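GrgF (Penicillium sp. sh18, PDB 6LZH) acts as a polyketide transferase of the alpha/beta hydrolase fold in gregatin A biosynthesis, probably joining C11 and C4 polyketide chains by a Claisen-type condensation. Local coordinates at residues A[233-238]-A[260-265]; A[137-142]-A[246-251]; A[35-40]-A[110-115]. All blocks are in the same frame, centred on the assembly; numbering follows the deposited sequence.

Contact 1: residues A[233-238]-A[260-265]; sequences MMVTPE and ELDILK. With NA (sodium ion), chain C.
M234 and T236 lie beside L261 and I263 in two parallel strands. Five backbone hydrogen bonds join the two segments. D262 N gives the straightest, to M234 O at 2.8 Å and 172°. The donors on E260 O, M234 O and D262 O sit nearly in line with their carbonyls. Toward the C-terminal end the pattern changes: L264 N stands above the carbonyl plane of T236 O, and E238 N above that of L264 O.

These strands are the last two of the central sheet, and 259-264 is one of its two edge strands within this chain. With helix 245-254 between them they form a beta-alpha-beta unit of the alpha/beta hydrolase fold.

Apolar contacts lie on both faces. V235 CG1 meets L264 CD2 at 3.8 Å. M233 runs out fully extended, and its CE reaches D262 CB at 3.7 Å. On the side of helix 245-254, M234 CB meets L261 CD1 at 4.0 Å. L261 CD1 also lies near T236 OG1, a hydroxyl hydrogen-bonded to Q248.

Charged groups complete the contact. E238 OE1 forms a long salt bridge to K265 NZ at 3.5 Å and also accepts a hydrogen bond from G266 N. D262 OD1 and I263 O each bind the sodium ion at 2.4 Å. Water 1 and water 2 also bind it. Water 1 donates to D262 OD2, and so ties the second carboxylate oxygen to the metal site.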
ATOM      1  N   MET A 233      -3.223   3.134 -22.870  1.00 13.06           N
ATOM      2  CA  MET A 233      -4.126   2.351 -23.693  1.00 14.33           C
ATOM      3  C   MET A 233      -4.622   1.151 -22.908  1.00 13.86           C
ATOM      4  O   MET A 233      -3.821   0.420 -22.314  1.00 16.49           O
ATOM      5  CB  MET A 233      -3.434   1.879 -24.968  1.00 13.74           C
ATOM      6  CG  MET A 233      -4.298   0.972 -25.771  1.00 13.26           C
ATOM      7  SD  MET A 233      -3.449   0.551 -27.326  1.00 17.34           S
ATOM      8  CE  MET A 233      -4.716  -0.448 -28.106  1.00 19.41           C
ATOM      9  N   MET A 234      -5.928   0.924 -22.927  1.00 12.41           N
ATOM     10  CA  MET A 234      -6.466  -0.306 -22.375  1.00 16.34           C
ATOM     11  C   MET A 234      -6.950  -1.204 -23.496  1.00 15.80           C
ATOM     12  O   MET A 234      -7.588  -0.735 -24.453  1.00 14.32           O
ATOM     13  CB  MET A 234      -7.623  -0.047 -21.410  1.00 15.05           C
ATOM     14  CG  MET A 234      -7.964  -1.310 -20.618  1.00 16.66           C
ATOM     15  SD  MET A 234      -9.241  -0.977 -19.402  1.00 20.87           S
ATOM     16  CE  MET A 234      -8.375   0.066 -18.223  1.00 20.11           C
ATOM     17  N   VAL A 235      -6.670  -2.496 -23.356  1.00 14.62           N
ATOM     18  CA  VAL A 235      -7.075  -3.515 -24.324  1.00 12.14           C
ATOM     19  C   VAL A 235      -7.936  -4.527 -23.592  1.00 15.19           C
ATOM     20  O   VAL A 235      -7.430  -5.331 -22.792  1.00 18.50           O
ATOM     21  CB  VAL A 235      -5.873  -4.186 -24.993  1.00 16.42           C
ATOM     22  CG1 VAL A 235      -6.345  -5.268 -25.964  1.00 15.10           C
ATOM     23  CG2 VAL A 235      -5.035  -3.126 -25.696  1.00 16.27           C
ATOM     24  N   THR A 236      -9.240  -4.482 -23.857  1.00 15.30           N
ATOM     25  CA  THR A 236     -10.231  -5.153 -23.027  1.00 15.36           C
ATOM     26  C   THR A 236     -10.968  -6.187 -23.867  1.00 16.06           C
ATOM     27  O   THR A 236     -11.641  -5.816 -24.844  1.00 16.11           O
ATOM     28  CB  THR A 236     -11.213  -4.130 -22.436  1.00 19.86           C
ATOM     29  OG1 THR A 236     -10.534  -3.305 -21.478  1.00 18.37           O
ATOM     30  CG2 THR A 236     -12.380  -4.818 -21.754  1.00 17.10           C
ATOM     31  N   PRO A 237     -10.871  -7.475 -23.547  1.00 14.07           N
ATOM     32  CA  PRO A 237     -11.707  -8.457 -24.239  1.00 16.45           C
ATOM     33  C   PRO A 237     -13.170  -8.156 -23.955  1.00 17.08           C
ATOM     34  O   PRO A 237     -13.527  -7.757 -22.845  1.00 17.78           O
ATOM     35  CB  PRO A 237     -11.264  -9.797 -23.636  1.00 16.85           C
ATOM     36  CG  PRO A 237      -9.873  -9.525 -23.029  1.00 17.80           C
ATOM     37  CD  PRO A 237     -10.003  -8.101 -22.527  1.00 17.05           C
ATOM     38  N   GLU A 238     -14.010  -8.290 -24.991  1.00 17.61           N
ATOM     39  CA  GLU A 238     -15.426  -7.947 -24.843  1.00 19.47           C
ATOM     40  C   GLU A 238     -16.129  -8.874 -23.862  1.00 17.91           C
ATOM     41  O   GLU A 238     -17.036  -8.444 -23.135  1.00 17.91           O
ATOM     42  CB  GLU A 238     -16.138  -7.985 -26.200  1.00 22.32           C
ATOM     43  CG  GLU A 238     -17.678  -7.871 -26.126  1.00 21.52           C
ATOM     44  CD  GLU A 238     -18.370  -8.131 -27.475  1.00 27.63           C
ATOM     45  OE1 GLU A 238     -17.697  -8.521 -28.450  1.00 22.42           O
ATOM     46  OE2 GLU A 238     -19.604  -7.965 -27.555  1.00 32.43           O
ATOM     47  N   GLU A 260      -6.771   5.638 -24.552  1.00 15.55           N
ATOM     48  CA  GLU A 260      -7.356   4.994 -25.720  1.00 13.92           C
ATOM     49  C   GLU A 260      -7.758   3.570 -25.383  1.00 17.41           C
ATOM     50  O   GLU A 260      -7.032   2.853 -24.686  1.00 15.78           O
ATOM     51  CB  GLU A 260      -6.380   4.998 -26.915  1.00 15.89           C
ATOM     52  CG  GLU A 260      -5.954   6.404 -27.332  1.00 21.00           C
ATOM     53  CD  GLU A 260      -5.059   6.413 -28.567  1.00 21.84           C
ATOM     54  OE1 GLU A 260      -5.026   5.394 -29.292  1.00 18.12           O
ATOM     55  OE2 GLU A 260      -4.400   7.453 -28.805  1.00 20.67           O
ATOM     56  N   LEU A 261      -8.917   3.164 -25.892  1.00 16.69           N
ATOM     57  CA  LEU A 261      -9.514   1.871 -25.588  1.00 16.60           C
ATOM     58  C   LEU A 261      -9.614   1.026 -26.848  1.00 17.06           C
ATOM     59  O   LEU A 261     -10.130   1.493 -27.870  1.00 16.23           O
ATOM     60  CB  LEU A 261     -10.916   2.044 -24.995  1.00 17.98           C
ATOM     61  CG  LEU A 261     -11.685   0.748 -24.714  1.00 17.11           C
ATOM     62  CD1 LEU A 261     -10.993  -0.087 -23.615  1.00 17.34           C
ATOM     63  CD2 LEU A 261     -13.121   1.077 -24.313  1.00 14.61           C
ATOM     64  N   ASP A 262      -9.165  -0.223 -26.762  1.00 16.77           N
ATOM     65  CA  ASP A 262      -9.437  -1.227 -27.792  1.00 16.01           C
ATOM     66  C   ASP A 262     -10.228  -2.363 -27.165  1.00 16.30           C
ATOM     67  O   ASP A 262      -9.800  -2.927 -26.154  1.00 18.87           O
ATOM     68  CB  ASP A 262      -8.137  -1.763 -28.401  1.00 18.08           C
ATOM     69  CG  ASP A 262      -8.390  -2.727 -29.543  1.00 17.64           C
ATOM     70  OD1 ASP A 262      -9.530  -2.715 -30.066  1.00 15.60           O
ATOM     71  OD2 ASP A 262      -7.457  -3.468 -29.923  1.00 14.31           O
ATOM     72  N   ILE A 263     -11.389  -2.679 -27.736  1.00 16.18           N
ATOM     73  CA  ILE A 263     -12.187  -3.828 -27.316  1.00 14.86           C
ATOM     74  C   ILE A 263     -11.868  -4.996 -28.234  1.00 16.92           C
ATOM     75  O   ILE A 263     -11.989  -4.869 -29.456  1.00 16.92           O
ATOM     76  CB  ILE A 263     -13.696  -3.516 -27.371  1.00 17.13           C
ATOM     77  CG1 ILE A 263     -14.035  -2.289 -26.530  1.00 22.21           C
ATOM     78  CG2 ILE A 263     -14.502  -4.739 -26.916  1.00 17.95           C
ATOM     79  CD1 ILE A 263     -13.967  -2.533 -25.042  1.00 23.59           C
ATOM     80  N   LEU A 264     -11.524  -6.153 -27.661  1.00 16.36           N
ATOM     81  CA  LEU A 264     -11.277  -7.343 -28.487  1.00 16.28           C
ATOM     82  C   LEU A 264     -12.612  -8.054 -28.674  1.00 19.36           C
ATOM     83  O   LEU A 264     -13.059  -8.802 -27.801  1.00 15.29           O
ATOM     84  CB  LEU A 264     -10.243  -8.257 -27.851  1.00 15.85           C
ATOM     85  CG  LEU A 264      -8.885  -7.640 -27.502  1.00 15.74           C
ATOM     86  CD1 LEU A 264      -7.943  -8.721 -27.008  1.00 15.54           C
ATOM     87  CD2 LEU A 264      -8.286  -6.926 -28.712  1.00 14.33           C
ATOM     88  N   LYS A 265     -13.235  -7.829 -29.829  1.00 20.31           N
ATOM     89  CA  LYS A 265     -14.594  -8.307 -30.067  1.00 23.19           C
ATOM     90  C   LYS A 265     -14.659  -9.831 -30.013  1.00 21.39           C
ATOM     91  O   LYS A 265     -13.852 -10.524 -30.634  1.00 21.42           O
ATOM     92  CB  LYS A 265     -15.086  -7.798 -31.420  1.00 24.81           C
ATOM     93  CG  LYS A 265     -15.702  -6.397 -31.377  1.00 31.88           C
ATOM     94  CD  LYS A 265     -17.143  -6.447 -30.846  1.00 41.62           C
ATOM     95  CE  LYS A 265     -17.640  -5.085 -30.350  1.00 40.44           C
ATOM     96  NZ  LYS A 265     -17.694  -5.006 -28.850  1.00 38.79           N
TER
HETATM   97 NA    NA C 301     -11.048  -3.974 -31.496  1.00 14.67          NA
HETATM   98  O   HOH W   1      -8.836  -5.017 -31.896  1.00 19.28           O
HETATM   99  O   HOH W   2     -11.702  -6.560 -32.238  1.00 26.73           O

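Contact 2: residues A[137-142]-A[246-251]; sequences VAPLID and EDQLNC
A138 meets the side-chain amide of Q248, with its CA 3.2 Å from Q248 OE1. The Q248 chain is extended beyond CG, and this carries the amide from the helix to the backbone of A138. The amide is held from elsewhere. T236 OG1 is hydrogen-bonded to OE1, and NE2 donates to C243 O and weakly to D240, so the group is likely to have little freedom to flip.

P139 meets the same glutamine. Its CD lies 3.5 Å from Q248 OE1, and its carbonyl O lies 3.5 Å from Q248 CG. The proline ring and the glutamine chain run at a slant to each other.

I141 is the main apolar partner and points at the helix. Its CB packs on D247 CB at 3.9 Å. CG1 lies beside the backbone N, anti to the carbonyl carbon (chi1 -62°), and rests 3.6 Å from D247 O. From there CD1 reaches C251 one turn on, 3.6 Å from its CB, with the sulfur slightly farther off.

D142 closes the contact through solvent. Water 3 accepts from D142 N and donates to D247 OD2, both at 3.0 Å. The two carboxylates do not touch. D142 OD1 is hydrogen-bonded to T144 OG1.

Segment 137-142 is the end of strand 133-137 and the loop after it, at the C-terminal ends of the parallel strands, here packed on helix 245-254. A138 and Q248 border D240, and A138 also borders H269. These are two probable active-site residues, as in a Cys-His-Asp triad of the alpha/beta hydrolase fold.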
ATOM      1  N   VAL A 137      -3.406  -4.782 -20.874  1.00 12.42           N
ATOM      2  CA  VAL A 137      -4.182  -5.795 -21.580  1.00 14.83           C
ATOM      3  C   VAL A 137      -4.945  -6.630 -20.564  1.00 13.07           C
ATOM      4  O   VAL A 137      -4.336  -7.272 -19.698  1.00 13.66           O
ATOM      5  CB  VAL A 137      -3.284  -6.689 -22.445  1.00 11.15           C
ATOM      6  CG1 VAL A 137      -4.134  -7.733 -23.122  1.00 12.50           C
ATOM      7  CG2 VAL A 137      -2.485  -5.851 -23.454  1.00 14.17           C
ATOM      8  N   ALA A 138      -6.287  -6.652 -20.700  1.00 16.87           N
ATOM      9  CA  ALA A 138      -7.201  -7.337 -19.806  1.00 14.72           C
ATOM     10  C   ALA A 138      -6.805  -7.167 -18.336  1.00 17.95           C
ATOM     11  O   ALA A 138      -6.640  -8.171 -17.627  1.00 18.28           O
ATOM     12  CB  ALA A 138      -7.292  -8.814 -20.186  1.00 14.68           C
ATOM     13  N   PRO A 139      -6.649  -5.931 -17.838  1.00 15.08           N
ATOM     14  CA  PRO A 139      -6.120  -5.753 -16.477  1.00 15.52           C
ATOM     15  C   PRO A 139      -7.055  -6.289 -15.407  1.00 19.25           C
ATOM     16  O   PRO A 139      -8.279  -6.167 -15.500  1.00 17.74           O
ATOM     17  CB  PRO A 139      -5.960  -4.237 -16.349  1.00 16.30           C
ATOM     18  CG  PRO A 139      -6.943  -3.655 -17.342  1.00 17.07           C
ATOM     19  CD  PRO A 139      -6.855  -4.636 -18.517  1.00 14.97           C
ATOM     20  N   LEU A 140      -6.456  -6.884 -14.375  1.00 17.94           N
ATOM     21  CA  LEU A 140      -7.208  -7.339 -13.207  1.00 18.46           C
ATOM     22  C   LEU A 140      -7.428  -6.133 -12.301  1.00 17.56           C
ATOM     23  O   LEU A 140      -6.461  -5.518 -11.849  1.00 20.95           O
ATOM     24  CB  LEU A 140      -6.438  -8.450 -12.487  1.00 22.47           C
ATOM     25  CG  LEU A 140      -6.808  -8.976 -11.094  1.00 24.91           C
ATOM     26  CD1 LEU A 140      -8.307  -9.101 -10.911  1.00 27.67           C
ATOM     27  CD2 LEU A 140      -6.146 -10.337 -10.914  1.00 23.89           C
ATOM     28  N   ILE A 141      -8.686  -5.762 -12.084  1.00 18.00           N
ATOM     29  CA  ILE A 141      -9.008  -4.517 -11.389  1.00 18.65           C
ATOM     30  C   ILE A 141      -9.319  -4.757  -9.913  1.00 25.34           C
ATOM     31  O   ILE A 141      -8.911  -3.973  -9.052  1.00 25.11           O
ATOM     32  CB  ILE A 141     -10.182  -3.790 -12.087  1.00 18.83           C
ATOM     33  CG1 ILE A 141      -9.819  -3.392 -13.520  1.00 18.59           C
ATOM     34  CG2 ILE A 141     -10.609  -2.562 -11.297  1.00 19.12           C
ATOM     35  CD1 ILE A 141      -8.481  -2.681 -13.658  1.00 17.98           C
ATOM     36  N   ASP A 142     -10.057  -5.820  -9.590  1.00 25.00           N
ATOM     37  CA  ASP A 142     -10.501  -6.020  -8.216  1.00 32.74           C
ATOM     38  C   ASP A 142     -10.318  -7.471  -7.811  1.00 35.80           C
ATOM     39  O   ASP A 142     -10.816  -8.373  -8.491  1.00 40.07           O
ATOM     40  CB  ASP A 142     -11.970  -5.604  -8.053  1.00 35.69           C
ATOM     41  CG  ASP A 142     -12.447  -5.694  -6.616  1.00 41.11           C
ATOM     42  OD1 ASP A 142     -11.687  -5.289  -5.702  1.00 38.46           O
ATOM     43  OD2 ASP A 142     -13.586  -6.162  -6.406  1.00 41.48           O
ATOM     44  N   GLU A 246     -16.721  -5.344 -17.282  1.00 14.31           N
ATOM     45  CA  GLU A 246     -17.280  -4.172 -16.619  1.00 17.80           C
ATOM     46  C   GLU A 246     -16.256  -3.521 -15.702  1.00 20.18           C
ATOM     47  O   GLU A 246     -16.164  -2.292 -15.653  1.00 17.62           O
ATOM     48  CB  GLU A 246     -18.523  -4.540 -15.820  1.00 19.56           C
ATOM     49  CG  GLU A 246     -19.751  -4.790 -16.659  1.00 22.19           C
ATOM     50  CD  GLU A 246     -20.866  -5.372 -15.811  1.00 24.94           C
ATOM     51  OE1 GLU A 246     -20.598  -6.342 -15.074  1.00 25.49           O
ATOM     52  OE2 GLU A 246     -21.992  -4.847 -15.865  1.00 23.80           O
ATOM     53  N   ASP A 247     -15.490  -4.334 -14.959  1.00 19.00           N
ATOM     54  CA  ASP A 247     -14.441  -3.789 -14.096  1.00 21.11           C
ATOM     55  C   ASP A 247     -13.396  -3.033 -14.912  1.00 16.10           C
ATOM     56  O   ASP A 247     -12.975  -1.933 -14.534  1.00 16.21           O
ATOM     57  CB  ASP A 247     -13.761  -4.913 -13.314  1.00 22.84           C
ATOM     58  CG  ASP A 247     -14.620  -5.459 -12.196  1.00 27.12           C
ATOM     59  OD1 ASP A 247     -15.653  -4.840 -11.873  1.00 26.10           O
ATOM     60  OD2 ASP A 247     -14.234  -6.504 -11.640  1.00 29.46           O
ATOM     61  N   GLN A 248     -12.931  -3.633 -16.011  1.00 15.30           N
ATOM     62  CA  GLN A 248     -11.911  -2.975 -16.836  1.00 16.21           C
ATOM     63  C   GLN A 248     -12.418  -1.644 -17.388  1.00 16.89           C
ATOM     64  O   GLN A 248     -11.689  -0.641 -17.399  1.00 15.31           O
ATOM     65  CB  GLN A 248     -11.480  -3.889 -17.996  1.00 16.68           C
ATOM     66  CG  GLN A 248     -10.891  -5.256 -17.591  1.00 15.70           C
ATOM     67  CD  GLN A 248     -10.540  -6.130 -18.801  1.00 16.31           C
ATOM     68  OE1 GLN A 248      -9.973  -5.647 -19.794  1.00 14.97           O
ATOM     69  NE2 GLN A 248     -10.875  -7.429 -18.723  1.00 16.66           N
ATOM     70  N   LEU A 249     -13.672  -1.608 -17.848  1.00 15.41           N
ATOM     71  CA  LEU A 249     -14.211  -0.365 -18.398  1.00 16.65           C
ATOM     72  C   LEU A 249     -14.435   0.659 -17.299  1.00 18.16           C
ATOM     73  O   LEU A 249     -14.261   1.862 -17.523  1.00 17.79           O
ATOM     74  CB  LEU A 249     -15.514  -0.639 -19.146  1.00 17.43           C
ATOM     75  CG  LEU A 249     -15.293  -1.528 -20.383  1.00 24.98           C
ATOM     76  CD1 LEU A 249     -16.565  -1.668 -21.208  1.00 26.38           C
ATOM     77  CD2 LEU A 249     -14.137  -0.985 -21.231  1.00 25.22           C
ATOM     78  N   ASN A 250     -14.783   0.192 -16.101  1.00 20.48           N
ATOM     79  CA  ASN A 250     -14.864   1.085 -14.951  1.00 17.13           C
ATOM     80  C   ASN A 250     -13.519   1.751 -14.696  1.00 15.80           C
ATOM     81  O   ASN A 250     -13.440   2.969 -14.496  1.00 18.09           O
ATOM     82  CB  ASN A 250     -15.342   0.297 -13.727  1.00 22.23           C
ATOM     83  CG  ASN A 250     -16.860   0.073 -13.738  1.00 31.07           C
ATOM     84  OD1 ASN A 250     -17.583   0.744 -14.486  1.00 31.43           O
ATOM     85  ND2 ASN A 250     -17.349  -0.852 -12.909  1.00 29.61           N
ATOM     86  N   CYS A 251     -12.442   0.973 -14.745  1.00 15.97           N
ATOM     87  CA  CYS A 251     -11.115   1.559 -14.596  1.00 16.05           C
ATOM     88  C   CYS A 251     -10.838   2.575 -15.707  1.00 15.56           C
ATOM     89  O   CYS A 251     -10.376   3.697 -15.441  1.00 18.42           O
ATOM     90  CB  CYS A 251     -10.067   0.446 -14.572  1.00 15.97           C
ATOM     91  SG  CYS A 251      -8.378   1.025 -14.236  1.00 19.31           S
TER
HETATM   92  O   HOH W   3     -11.345  -7.191 -11.901  1.00 26.29           O

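Contact 3: residues A[35-40]-A[110-115]; sequences LIMSPG and ALWGLC
L35 and M37 pack around W112 on one face of the sheet. L35 CD1 fits between A110 and the CB of W112. The distance from L35 CD1 to A110 CB is 3.5 Å, which is tight for two carbons. L35 CD2 also lies against W112 CB. The leucine CG is anti to the backbone N (chi1 -168°), which brings both methyls across to the neighbouring strand. An alanine here would lose CG and both methyls and is likely to open a gap beside A110 and at the root of the indole.

M37 bends at its last torsion (chi3 68°), and its CE comes over the six-membered ring of W112. This CH-pi contact has CE 4.0 Å from the centroid of that ring. The sulfur sits farther off and obliquely, in a Met-aromatic contact. The indole NE1 is hydrogen-bonded to Q284 of helix 277-292. On the other face I36 CB and L111 CD2 lie alongside each other at 3.9 Å, under helices 84-99 and 116-127.

Four backbone hydrogen bonds join the parallel strands. W112 N gives to I36 O at 2.9 Å, and S38 N lies in the carbonyl plane of W112 O. L114 N to S38 O is the straightest, at 168°. Water 4 is 2.7 Å from S38 OG and donates to W112 O, so that carbonyl has two partners.

Beyond the strands G40 CA lies 3.8 Å from C115 CB. C115 has a positive phi at the N-cap of helix 116-127, as in the nucleophile elbow of this fold. Apolar side chains and backbone bonds thus hold the strand ends in place up to C115, which lies beside H269, consistent with C115 being the nucleophile of a Cys-His-Asp triad.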
ATOM      1  N   LEU A  35      10.238  -1.324 -24.091  1.00 14.69           N
ATOM      2  CA  LEU A  35       9.012  -1.795 -23.456  1.00 17.52           C
ATOM      3  C   LEU A  35       9.360  -2.754 -22.327  1.00 17.67           C
ATOM      4  O   LEU A  35      10.129  -3.706 -22.527  1.00 14.81           O
ATOM      5  CB  LEU A  35       8.108  -2.498 -24.471  1.00 16.88           C
ATOM      6  CG  LEU A  35       6.676  -2.798 -24.046  1.00 20.78           C
ATOM      7  CD1 LEU A  35       5.889  -1.513 -23.917  1.00 17.70           C
ATOM      8  CD2 LEU A  35       6.019  -3.725 -25.072  1.00 18.45           C
ATOM      9  N   ILE A  36       8.789  -2.494 -21.152  1.00 15.13           N
ATOM     10  CA  ILE A  36       8.906  -3.359 -19.983  1.00 13.76           C
ATOM     11  C   ILE A  36       7.572  -4.077 -19.806  1.00 14.97           C
ATOM     12  O   ILE A  36       6.537  -3.427 -19.596  1.00 14.74           O
ATOM     13  CB  ILE A  36       9.273  -2.561 -18.721  1.00 13.95           C
ATOM     14  CG1 ILE A  36      10.568  -1.771 -18.939  1.00 14.05           C
ATOM     15  CG2 ILE A  36       9.375  -3.499 -17.518  1.00 14.57           C
ATOM     16  CD1 ILE A  36      10.918  -0.857 -17.777  1.00 18.36           C
ATOM     17  N   MET A  37       7.598  -5.409 -19.876  1.00 13.69           N
ATOM     18  CA  MET A  37       6.390  -6.231 -19.925  1.00 15.66           C
ATOM     19  C   MET A  37       6.185  -6.975 -18.608  1.00 16.17           C
ATOM     20  O   MET A  37       7.119  -7.597 -18.088  1.00 15.70           O
ATOM     21  CB  MET A  37       6.471  -7.225 -21.089  1.00 11.78           C
ATOM     22  CG  MET A  37       6.564  -6.513 -22.449  1.00 15.37           C
ATOM     23  SD  MET A  37       6.893  -7.650 -23.813  1.00 20.22           S
ATOM     24  CE  MET A  37       5.351  -8.588 -23.892  1.00 17.77           C
ATOM     25  N   SER A  38       4.958  -6.925 -18.084  1.00 11.64           N
ATOM     26  CA  SER A  38       4.621  -7.505 -16.790  1.00 12.88           C
ATOM     27  C   SER A  38       3.598  -8.615 -16.992  1.00 16.07           C
ATOM     28  O   SER A  38       2.589  -8.404 -17.693  1.00 12.19           O
ATOM     29  CB  SER A  38       4.038  -6.442 -15.829  1.00 15.94           C
ATOM     30  OG  SER A  38       4.988  -5.462 -15.464  1.00 16.64           O
ATOM     31  N   PRO A  39       3.800  -9.789 -16.374  1.00 16.20           N
ATOM     32  CA  PRO A  39       2.942 -10.945 -16.658  1.00 14.71           C
ATOM     33  C   PRO A  39       1.706 -10.995 -15.776  1.00 15.77           C
ATOM     34  O   PRO A  39       1.513 -10.127 -14.911  1.00 17.07           O
ATOM     35  CB  PRO A  39       3.876 -12.138 -16.389  1.00 16.16           C
ATOM     36  CG  PRO A  39       4.781 -11.636 -15.296  1.00 17.93           C
ATOM     37  CD  PRO A  39       4.962 -10.144 -15.533  1.00 16.32           C
ATOM     38  N   GLY A  40       0.877 -12.022 -15.972  1.00 20.13           N
ATOM     39  CA  GLY A  40      -0.392 -12.126 -15.279  1.00 19.62           C
ATOM     40  C   GLY A  40      -0.247 -12.564 -13.829  1.00 19.09           C
ATOM     41  O   GLY A  40       0.849 -12.691 -13.276  1.00 19.28           O
ATOM     42  N   ALA A 110       8.158   2.512 -22.656  1.00 15.73           N
ATOM     43  CA  ALA A 110       6.755   2.233 -22.400  1.00 17.02           C
ATOM     44  C   ALA A 110       6.619   1.050 -21.441  1.00 12.83           C
ATOM     45  O   ALA A 110       7.544   0.259 -21.255  1.00 16.94           O
ATOM     46  CB  ALA A 110       6.018   1.967 -23.722  1.00 16.78           C
ATOM     47  N   LEU A 111       5.466   0.966 -20.787  1.00 13.99           N
ATOM     48  CA  LEU A 111       5.119  -0.154 -19.929  1.00 15.14           C
ATOM     49  C   LEU A 111       3.961  -0.912 -20.560  1.00 15.32           C
ATOM     50  O   LEU A 111       3.047  -0.297 -21.118  1.00 15.71           O
ATOM     51  CB  LEU A 111       4.709   0.323 -18.529  1.00 12.19           C
ATOM     52  CG  LEU A 111       5.717   1.172 -17.743  1.00 13.68           C
ATOM     53  CD1 LEU A 111       5.140   1.514 -16.361  1.00 11.28           C
ATOM     54  CD2 LEU A 111       7.055   0.434 -17.635  1.00 10.16           C
ATOM     55  N   TRP A 112       3.978  -2.234 -20.420  1.00 13.09           N
ATOM     56  CA  TRP A 112       2.949  -3.102 -20.981  1.00 13.27           C
ATOM     57  C   TRP A 112       2.663  -4.183 -19.954  1.00 12.36           C
ATOM     58  O   TRP A 112       3.586  -4.738 -19.365  1.00 13.78           O
ATOM     59  CB  TRP A 112       3.440  -3.710 -22.306  1.00 13.26           C
ATOM     60  CG  TRP A 112       2.510  -4.624 -23.090  1.00 12.47           C
ATOM     61  CD1 TRP A 112       1.878  -4.332 -24.281  1.00 15.91           C
ATOM     62  CD2 TRP A 112       2.197  -5.987 -22.801  1.00 13.40           C
ATOM     63  NE1 TRP A 112       1.151  -5.420 -24.716  1.00 12.59           N
ATOM     64  CE2 TRP A 112       1.331  -6.450 -23.829  1.00 15.33           C
ATOM     65  CE3 TRP A 112       2.543  -6.861 -21.762  1.00 14.97           C
ATOM     66  CZ2 TRP A 112       0.822  -7.753 -23.848  1.00 15.36           C
ATOM     67  CZ3 TRP A 112       2.023  -8.160 -21.781  1.00 16.88           C
ATOM     68  CH2 TRP A 112       1.182  -8.587 -22.813  1.00 14.34           C
ATOM     69  N   GLY A 113       1.401  -4.492 -19.728  1.00 13.83           N
ATOM     70  CA  GLY A 113       1.065  -5.490 -18.725  1.00 11.40           C
ATOM     71  C   GLY A 113      -0.169  -6.268 -19.105  1.00 13.05           C
ATOM     72  O   GLY A 113      -1.124  -5.715 -19.659  1.00 13.59           O
ATOM     73  N   LEU A 114      -0.161  -7.563 -18.769  1.00 11.37           N
ATOM     74  CA  LEU A 114      -1.297  -8.451 -18.992  1.00 14.51           C
ATOM     75  C   LEU A 114      -1.889  -8.855 -17.645  1.00 15.60           C
ATOM     76  O   LEU A 114      -1.162  -9.249 -16.728  1.00 14.12           O
ATOM     77  CB  LEU A 114      -0.862  -9.698 -19.772  1.00 13.29           C
ATOM     78  CG  LEU A 114      -1.907 -10.807 -19.915  1.00 16.81           C
ATOM     79  CD1 LEU A 114      -3.114 -10.345 -20.770  1.00 18.38           C
ATOM     80  CD2 LEU A 114      -1.283 -12.044 -20.520  1.00 16.63           C
ATOM     81  N   CYS A 115      -3.208  -8.754 -17.522  1.00 16.71           N
ATOM     82  CA  CYS A 115      -3.938  -9.261 -16.351  1.00 16.46           C
ATOM     83  C   CYS A 115      -3.435  -8.510 -15.121  1.00 16.60           C
ATOM     84  O   CYS A 115      -3.503  -7.268 -15.100  1.00 15.63           O
ATOM     85  CB  CYS A 115      -3.787 -10.792 -16.325  1.00 17.44           C
ATOM     86  SG  CYS A 115      -4.581 -11.624 -14.893  1.00 22.27           S
TER
HETATM   87  O   HOH W   4       4.834  -3.229 -17.026  1.00 13.72           O

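Overall arrangement
From the N terminus, strand 32-38 comes first. Contact 3 closes the earliest loop when strand 108-114 returns beside it, 70 residues on. The chain then passes through helix 116-127 and strand 133-137 into the loop 137-142. Contact 2 spans the next 104 residues to helix 245-254. Contact 1 opens inside that span and closes beyond it, at strand 259-264, so contacts 1 and 2 cross. Contact 3 is in series with both. Contacts 1 and 3 do not touch, though they share the central sheet. Strand 133-137 and the start of its loop bridge them: V137 makes backbone hydrogen bonds to G113 and C115, and A138 to V235. They tie the sheet's middle to edge strand 259-264 around the probable triad.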